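PDB 3MRU: aminoacyl-histidine dipeptidase from Vibrio alginolyticus, which probably hydrolyses dipeptides, among them aminoacyl-histidine dipeptides such as carnosine, as a zinc-dependent metallopeptidase of the M20C family. Local coordinates for residues I224-R237 and A326-M338. Numbering follows the deposited sequence.
Sequences IHTGRGNANKLIGR and AALNACPNGVMRM
A lysine from one helix bound at the carboxyl end of another is the centre of this contact, in which Lys233 of helix 231-242 reaches the end of helix 318-330, away from the zinc site. The two helix segments cross at -122° with their axes 8.9 Å apart at closest approach. Bends in the middle of its chain steer the ammonium to this end, where NZ donates to Cys331 O at 2.6 Å, nearly in line with the C=O bond, and to Asn329 O at 3.2 Å from above the carbonyl plane. A long, flexible cation suits one carbonyl of the last turn and one just beyond it. Its aliphatic part is used too: CD lies 3.5 Å from Asn333 CB as the two side chains run past each other in opposite directions. Asn333 OD1 accepts from the backbone N of Val352, tying this loop to strand 346-358, the antiparallel partner of strand 334-338. Where the helices come close, Leu328 extends CD2 to 4.0 Å from Gly236 CA; a residue without a side chain leaves the leucine its place. Farther along, Ile224 sets CG1 and CD1 against the backbone of Gly334, whose positive phi (92°) would jam a CB against the preceding carbonyl O, and Val335 CG2 packs near Ile224 O. Apolar packing thus joins a lysine whose positive charge probably offsets the partial negative charge at the helix terminus.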
ATOM      1  N   ILE A 224      -0.826  11.116  -3.649  1.00 85.53           N
ATOM      2  CA  ILE A 224      -1.177  12.236  -2.775  1.00 84.99           C
ATOM      3  C   ILE A 224      -0.433  13.529  -3.138  1.00 85.92           C
ATOM      4  O   ILE A 224      -1.008  14.627  -3.074  1.00 85.86           O
ATOM      5  CB  ILE A 224      -1.068  11.873  -1.250  1.00 45.51           C
ATOM      6  CG1 ILE A 224      -1.831  12.873  -0.390  1.00 43.51           C
ATOM      7  CG2 ILE A 224       0.355  11.720  -0.795  1.00 44.76           C
ATOM      8  CD1 ILE A 224      -3.349  12.765  -0.481  1.00 79.88           C
ATOM      9  N   HIS A 225       0.829  13.371  -3.551  1.00105.84           N
ATOM     10  CA  HIS A 225       1.723  14.475  -3.932  1.00106.25           C
ATOM     11  C   HIS A 225       1.184  15.351  -5.061  1.00105.58           C
ATOM     12  O   HIS A 225       1.499  16.535  -5.108  1.00105.55           O
ATOM     13  CB  HIS A 225       3.053  13.914  -4.425  1.00127.35           C
ATOM     14  CG  HIS A 225       2.894  12.892  -5.515  1.00130.82           C
ATOM     15  ND1 HIS A 225       2.601  13.235  -6.822  1.00132.47           N
ATOM     16  CD2 HIS A 225       2.949  11.534  -5.483  1.00133.42           C
ATOM     17  CE1 HIS A 225       2.499  12.135  -7.552  1.00133.72           C
ATOM     18  NE2 HIS A 225       2.709  11.089  -6.764  1.00134.66           N
ATOM     19  N   THR A 226       0.382  14.773  -5.951  1.00 87.85           N
ATOM     20  CA  THR A 226      -0.185  15.520  -7.071  1.00 87.65           C
ATOM     21  C   THR A 226      -1.140  16.610  -6.588  1.00 87.48           C
ATOM     22  O   THR A 226      -1.442  16.699  -5.398  1.00 87.91           O
ATOM     23  CB  THR A 226      -0.933  14.591  -8.045  1.00 81.08           C
ATOM     24  OG1 THR A 226      -0.387  13.268  -7.962  1.00 82.09           O
ATOM     25  CG2 THR A 226      -0.802  15.103  -9.472  1.00 81.73           C
ATOM     26  N   GLY A 227      -1.612  17.436  -7.517  1.00 92.65           N
ATOM     27  CA  GLY A 227      -2.528  18.512  -7.180  1.00 92.25           C
ATOM     28  C   GLY A 227      -3.973  18.097  -6.964  1.00 92.00           C
ATOM     29  O   GLY A 227      -4.816  18.957  -6.689  1.00 92.32           O
ATOM     30  N   ARG A 228      -4.260  16.792  -7.065  1.00 86.80           N
ATOM     31  CA  ARG A 228      -5.642  16.287  -7.161  1.00 86.15           C
ATOM     32  C   ARG A 228      -6.565  16.819  -6.072  1.00 84.98           C
ATOM     33  O   ARG A 228      -6.181  16.900  -4.916  1.00 84.97           O
ATOM     34  CB  ARG A 228      -5.667  14.767  -7.154  1.00113.83           C
ATOM     35  CG  ARG A 228      -4.697  14.128  -8.112  1.00116.24           C
ATOM     36  CD  ARG A 228      -5.341  13.584  -9.410  1.00120.15           C
ATOM     37  NE  ARG A 228      -4.317  12.982 -10.274  1.00123.12           N
ATOM     38  CZ  ARG A 228      -3.790  11.764 -10.098  1.00124.61           C
ATOM     39  NH1 ARG A 228      -4.200  10.974  -9.106  1.00125.88           N
ATOM     40  NH2 ARG A 228      -2.854  11.324 -10.926  1.00124.82           N
ATOM     41  N   GLY A 229      -7.780  17.190  -6.450  1.00 74.55           N
ATOM     42  CA  GLY A 229      -8.704  17.803  -5.517  1.00 73.61           C
ATOM     43  C   GLY A 229      -9.392  16.768  -4.662  1.00 73.00           C
ATOM     44  O   GLY A 229      -9.451  15.605  -5.032  1.00 73.14           O
ATOM     45  N   ASN A 230      -9.915  17.191  -3.517  1.00 78.11           N
ATOM     46  CA  ASN A 230     -10.603  16.288  -2.607  1.00 77.13           C
ATOM     47  C   ASN A 230     -12.035  16.793  -2.559  1.00 76.60           C
ATOM     48  O   ASN A 230     -12.343  17.825  -1.944  1.00 76.77           O
ATOM     49  CB  ASN A 230      -9.882  16.281  -1.246  1.00 74.63           C
ATOM     50  CG  ASN A 230     -10.578  15.439  -0.190  1.00 74.19           C
ATOM     51  OD1 ASN A 230      -9.978  14.519   0.354  1.00 74.28           O
ATOM     52  ND2 ASN A 230     -11.824  15.775   0.136  1.00 73.53           N
ATOM     53  N   ALA A 231     -12.907  16.057  -3.236  1.00 80.85           N
ATOM     54  CA  ALA A 231     -14.331  16.396  -3.353  1.00 80.04           C
ATOM     55  C   ALA A 231     -14.985  16.820  -2.016  1.00 79.28           C
ATOM     56  O   ALA A 231     -15.723  17.815  -1.970  1.00 79.07           O
ATOM     57  CB  ALA A 231     -15.078  15.219  -3.978  1.00 57.36           C
ATOM     58  N   ASN A 232     -14.690  16.065  -0.951  1.00 67.32           N
ATOM     59  CA  ASN A 232     -15.232  16.303   0.384  1.00 66.09           C
ATOM     60  C   ASN A 232     -14.919  17.680   0.831  1.00 65.38           C
ATOM     61  O   ASN A 232     -15.782  18.392   1.321  1.00 65.14           O
ATOM     62  CB  ASN A 232     -14.619  15.340   1.396  1.00 67.38           C
ATOM     63  CG  ASN A 232     -15.272  13.973   1.375  1.00 67.05           C
ATOM     64  OD1 ASN A 232     -16.488  13.865   1.220  1.00 66.60           O
ATOM     65  ND2 ASN A 232     -14.470  12.921   1.551  1.00 65.00           N
ATOM     66  N   LYS A 233     -13.660  18.051   0.647  1.00 67.74           N
ATOM     67  CA  LYS A 233     -13.156  19.298   1.200  1.00 67.19           C
ATOM     68  C   LYS A 233     -13.629  20.503   0.407  1.00 67.07           C
ATOM     69  O   LYS A 233     -13.938  21.548   0.968  1.00 66.89           O
ATOM     70  CB  LYS A 233     -11.629  19.259   1.359  1.00 62.67           C
ATOM     71  CG  LYS A 233     -11.198  18.297   2.429  1.00 60.69           C
ATOM     72  CD  LYS A 233     -10.252  18.939   3.411  1.00 60.19           C
ATOM     73  CE  LYS A 233     -10.887  20.069   4.234  1.00 58.97           C
ATOM     74  NZ  LYS A 233      -9.874  20.781   5.089  1.00 56.97           N
ATOM     75  N   LEU A 234     -13.721  20.346  -0.900  1.00 57.85           N
ATOM     76  CA  LEU A 234     -14.169  21.444  -1.720  1.00 58.59           C
ATOM     77  C   LEU A 234     -15.609  21.863  -1.379  1.00 59.22           C
ATOM     78  O   LEU A 234     -15.908  23.045  -1.216  1.00 59.14           O
ATOM     79  CB  LEU A 234     -13.978  21.094  -3.195  1.00 56.68           C
ATOM     80  CG  LEU A 234     -12.496  20.815  -3.513  1.00 56.89           C
ATOM     81  CD1 LEU A 234     -12.263  20.339  -4.936  1.00 56.40           C
ATOM     82  CD2 LEU A 234     -11.580  22.019  -3.203  1.00 56.92           C
ATOM     83  N   ILE A 235     -16.491  20.886  -1.215  1.00 62.20           N
ATOM     84  CA  ILE A 235     -17.856  21.184  -0.804  1.00 62.93           C
ATOM     85  C   ILE A 235     -17.940  21.695   0.632  1.00 63.11           C
ATOM     86  O   ILE A 235     -18.905  22.333   1.003  1.00 63.10           O
ATOM     87  CB  ILE A 235     -18.770  19.971  -0.972  1.00 82.78           C
ATOM     88  CG1 ILE A 235     -18.633  19.414  -2.387  1.00 83.62           C
ATOM     89  CG2 ILE A 235     -20.220  20.363  -0.688  1.00 83.46           C
ATOM     90  CD1 ILE A 235     -19.022  20.353  -3.563  1.00 93.58           C
ATOM     91  N   GLY A 236     -16.941  21.399   1.445  1.00 54.31           N
ATOM     92  CA  GLY A 236     -16.940  21.901   2.792  1.00 55.33           C
ATOM     93  C   GLY A 236     -16.532  23.353   2.741  1.00 56.46           C
ATOM     94  O   GLY A 236     -17.119  24.192   3.410  1.00 56.14           O
ATOM     95  N   ARG A 237     -15.516  23.632   1.923  1.00 75.46           N
ATOM     96  CA  ARG A 237     -14.922  24.956   1.803  1.00 76.55           C
ATOM     97  C   ARG A 237     -15.998  25.926   1.382  1.00 76.94           C
ATOM     98  O   ARG A 237     -16.024  27.085   1.837  1.00 77.21           O
ATOM     99  CB  ARG A 237     -13.823  24.939   0.754  1.00 87.91           C
ATOM    100  CG  ARG A 237     -12.728  25.970   0.955  1.00 90.49           C
ATOM    101  CD  ARG A 237     -12.166  26.420  -0.416  1.00 96.15           C
ATOM    102  NE  ARG A 237     -11.306  25.433  -1.104  1.00 98.91           N
ATOM    103  CZ  ARG A 237     -10.630  25.668  -2.234  1.00 99.52           C
ATOM    104  NH1 ARG A 237     -10.680  26.861  -2.836  1.00 99.46           N
ATOM    105  NH2 ARG A 237      -9.886  24.705  -2.763  1.00 99.98           N
ATOM    106  N   ALA A 326     -17.161  23.697  10.564  1.00 46.95           N
ATOM    107  CA  ALA A 326     -15.867  24.206  11.028  1.00 45.70           C
ATOM    108  C   ALA A 326     -14.832  23.077  11.081  1.00 45.11           C
ATOM    109  O   ALA A 326     -13.683  23.238  10.650  1.00 44.32           O
ATOM    110  CB  ALA A 326     -16.002  24.875  12.372  1.00 31.22           C
ATOM    111  N   ALA A 327     -15.274  21.927  11.589  1.00 64.99           N
ATOM    112  CA  ALA A 327     -14.423  20.768  11.750  1.00 64.82           C
ATOM    113  C   ALA A 327     -13.933  20.369  10.376  1.00 64.67           C
ATOM    114  O   ALA A 327     -12.734  20.441  10.103  1.00 65.30           O
ATOM    115  CB  ALA A 327     -15.174  19.632  12.419  1.00 69.30           C
ATOM    116  N   LEU A 328     -14.853  20.007   9.495  1.00 47.19           N
ATOM    117  CA  LEU A 328     -14.473  19.604   8.158  1.00 47.07           C
ATOM    118  C   LEU A 328     -13.497  20.611   7.527  1.00 47.61           C
ATOM    119  O   LEU A 328     -12.477  20.219   6.962  1.00 48.23           O
ATOM    120  CB  LEU A 328     -15.715  19.425   7.296  1.00 62.74           C
ATOM    121  CG  LEU A 328     -15.458  19.004   5.850  1.00 62.84           C
ATOM    122  CD1 LEU A 328     -14.451  17.826   5.786  1.00 62.56           C
ATOM    123  CD2 LEU A 328     -16.767  18.704   5.107  1.00 62.02           C
ATOM    124  N   ASN A 329     -13.790  21.901   7.655  1.00 61.64           N
ATOM    125  CA  ASN A 329     -12.941  22.933   7.088  1.00 61.67           C
ATOM    126  C   ASN A 329     -11.562  23.094   7.733  1.00 61.87           C
ATOM    127  O   ASN A 329     -10.544  23.235   7.030  1.00 61.76           O
ATOM    128  CB  ASN A 329     -13.655  24.267   7.150  1.00 48.61           C
ATOM    129  CG  ASN A 329     -13.209  25.199   6.068  1.00 48.16           C
ATOM    130  OD1 ASN A 329     -12.656  26.244   6.357  1.00 48.25           O
ATOM    131  ND2 ASN A 329     -13.441  24.824   4.802  1.00 47.17           N
ATOM    132  N   ALA A 330     -11.538  23.103   9.064  1.00 62.18           N
ATOM    133  CA  ALA A 330     -10.295  23.287   9.797  1.00 62.66           C
ATOM    134  C   ALA A 330      -9.383  22.125   9.494  1.00 63.17           C
ATOM    135  O   ALA A 330      -8.219  22.285   9.158  1.00 63.82           O
ATOM    136  CB  ALA A 330     -10.559  23.368  11.290  1.00 38.92           C
ATOM    137  N   CYS A 331      -9.951  20.939   9.589  1.00 61.56           N
ATOM    138  CA  CYS A 331      -9.236  19.679   9.451  1.00 61.40           C
ATOM    139  C   CYS A 331      -8.186  19.647   8.308  1.00 60.72           C
ATOM    140  O   CYS A 331      -8.501  19.962   7.169  1.00 60.96           O
ATOM    141  CB  CYS A 331     -10.302  18.587   9.311  1.00 70.78           C
ATOM    142  SG  CYS A 331      -9.718  16.958   8.999  1.00 72.95           S
ATOM    143  N   PRO A 332      -6.935  19.281   8.621  1.00 56.84           N
ATOM    144  CA  PRO A 332      -5.880  19.175   7.616  1.00 56.91           C
ATOM    145  C   PRO A 332      -6.178  18.097   6.589  1.00 57.03           C
ATOM    146  O   PRO A 332      -6.958  17.196   6.864  1.00 57.20           O
ATOM    147  CB  PRO A 332      -4.658  18.774   8.429  1.00 49.53           C
ATOM    148  CG  PRO A 332      -5.218  18.145   9.641  1.00 49.58           C
ATOM    149  CD  PRO A 332      -6.426  18.942   9.957  1.00 49.94           C
ATOM    150  N   ASN A 333      -5.568  18.210   5.411  1.00 65.19           N
ATOM    151  CA  ASN A 333      -5.752  17.250   4.325  1.00 65.19           C
ATOM    152  C   ASN A 333      -4.658  17.391   3.276  1.00 65.02           C
ATOM    153  O   ASN A 333      -4.152  18.486   3.056  1.00 65.36           O
ATOM    154  CB  ASN A 333      -7.124  17.401   3.659  1.00 56.08           C
ATOM    155  CG  ASN A 333      -7.383  16.311   2.628  1.00 57.25           C
ATOM    156  OD1 ASN A 333      -7.235  15.125   2.918  1.00 58.65           O
ATOM    157  ND2 ASN A 333      -7.755  16.706   1.419  1.00 57.34           N
ATOM    158  N   GLY A 334      -4.306  16.286   2.626  1.00 58.07           N
ATOM    159  CA  GLY A 334      -3.254  16.294   1.626  1.00 58.10           C
ATOM    160  C   GLY A 334      -1.918  15.972   2.249  1.00 58.41           C
ATOM    161  O   GLY A 334      -1.834  15.089   3.095  1.00 58.59           O
ATOM    162  N   VAL A 335      -0.873  16.685   1.831  1.00 63.40           N
ATOM    163  CA  VAL A 335       0.496  16.445   2.314  1.00 63.79           C
ATOM    164  C   VAL A 335       0.743  17.256   3.570  1.00 65.11           C
ATOM    165  O   VAL A 335       0.420  18.419   3.624  1.00 65.71           O
ATOM    166  CB  VAL A 335       1.547  16.847   1.246  1.00 41.65           C
ATOM    167  CG1 VAL A 335       2.963  16.495   1.700  1.00 39.82           C
ATOM    168  CG2 VAL A 335       1.223  16.205  -0.090  1.00 40.41           C
ATOM    169  N   MET A 336       1.329  16.670   4.589  1.00 59.14           N
ATOM    170  CA  MET A 336       1.657  17.474   5.758  1.00 60.66           C
ATOM    171  C   MET A 336       3.109  17.941   5.743  1.00 61.67           C
ATOM    172  O   MET A 336       3.439  18.991   6.280  1.00 61.36           O
ATOM    173  CB  MET A 336       1.285  16.712   7.028  1.00 71.06           C
ATOM    174  CG  MET A 336      -0.203  16.480   7.178  1.00 71.32           C
ATOM    175  SD  MET A 336      -1.048  18.038   7.433  1.00 73.25           S
ATOM    176  CE  MET A 336      -1.838  18.275   5.850  1.00 75.33           C
ATOM    177  N   ARG A 337       3.978  17.148   5.131  1.00 79.49           N
ATOM    178  CA  ARG A 337       5.415  17.390   5.203  1.00 81.53           C
ATOM    179  C   ARG A 337       6.151  16.547   4.179  1.00 82.01           C
ATOM    180  O   ARG A 337       5.884  15.362   4.041  1.00 82.49           O
ATOM    181  CB  ARG A 337       5.924  17.049   6.615  1.00 74.35           C
ATOM    182  CG  ARG A 337       7.392  17.393   6.822  1.00 75.53           C
ATOM    183  CD  ARG A 337       7.816  17.418   8.298  1.00 75.59           C
ATOM    184  NE  ARG A 337       9.097  18.122   8.445  1.00 78.86           N
ATOM    185  CZ  ARG A 337      10.267  17.693   7.958  1.00 80.20           C
ATOM    186  NH1 ARG A 337      11.368  18.420   8.138  1.00 80.23           N
ATOM    187  NH2 ARG A 337      10.346  16.547   7.275  1.00 79.96           N
ATOM    188  N   MET A 338       7.082  17.181   3.474  1.00 66.79           N
ATOM    189  CA  MET A 338       7.902  16.540   2.469  1.00 67.13           C
ATOM    190  C   MET A 338       9.197  16.095   3.139  1.00 67.69           C
ATOM    191  O   MET A 338       9.621  16.687   4.126  1.00 67.32           O
ATOM    192  CB  MET A 338       8.176  17.543   1.369  1.00 64.17           C
ATOM    193  CG  MET A 338       8.197  16.951  -0.009  1.00 66.03           C
ATOM    194  SD  MET A 338       6.615  16.325  -0.611  1.00 67.28           S
ATOM    195  CE  MET A 338       5.856  17.814  -1.246  1.00 67.63           C
TER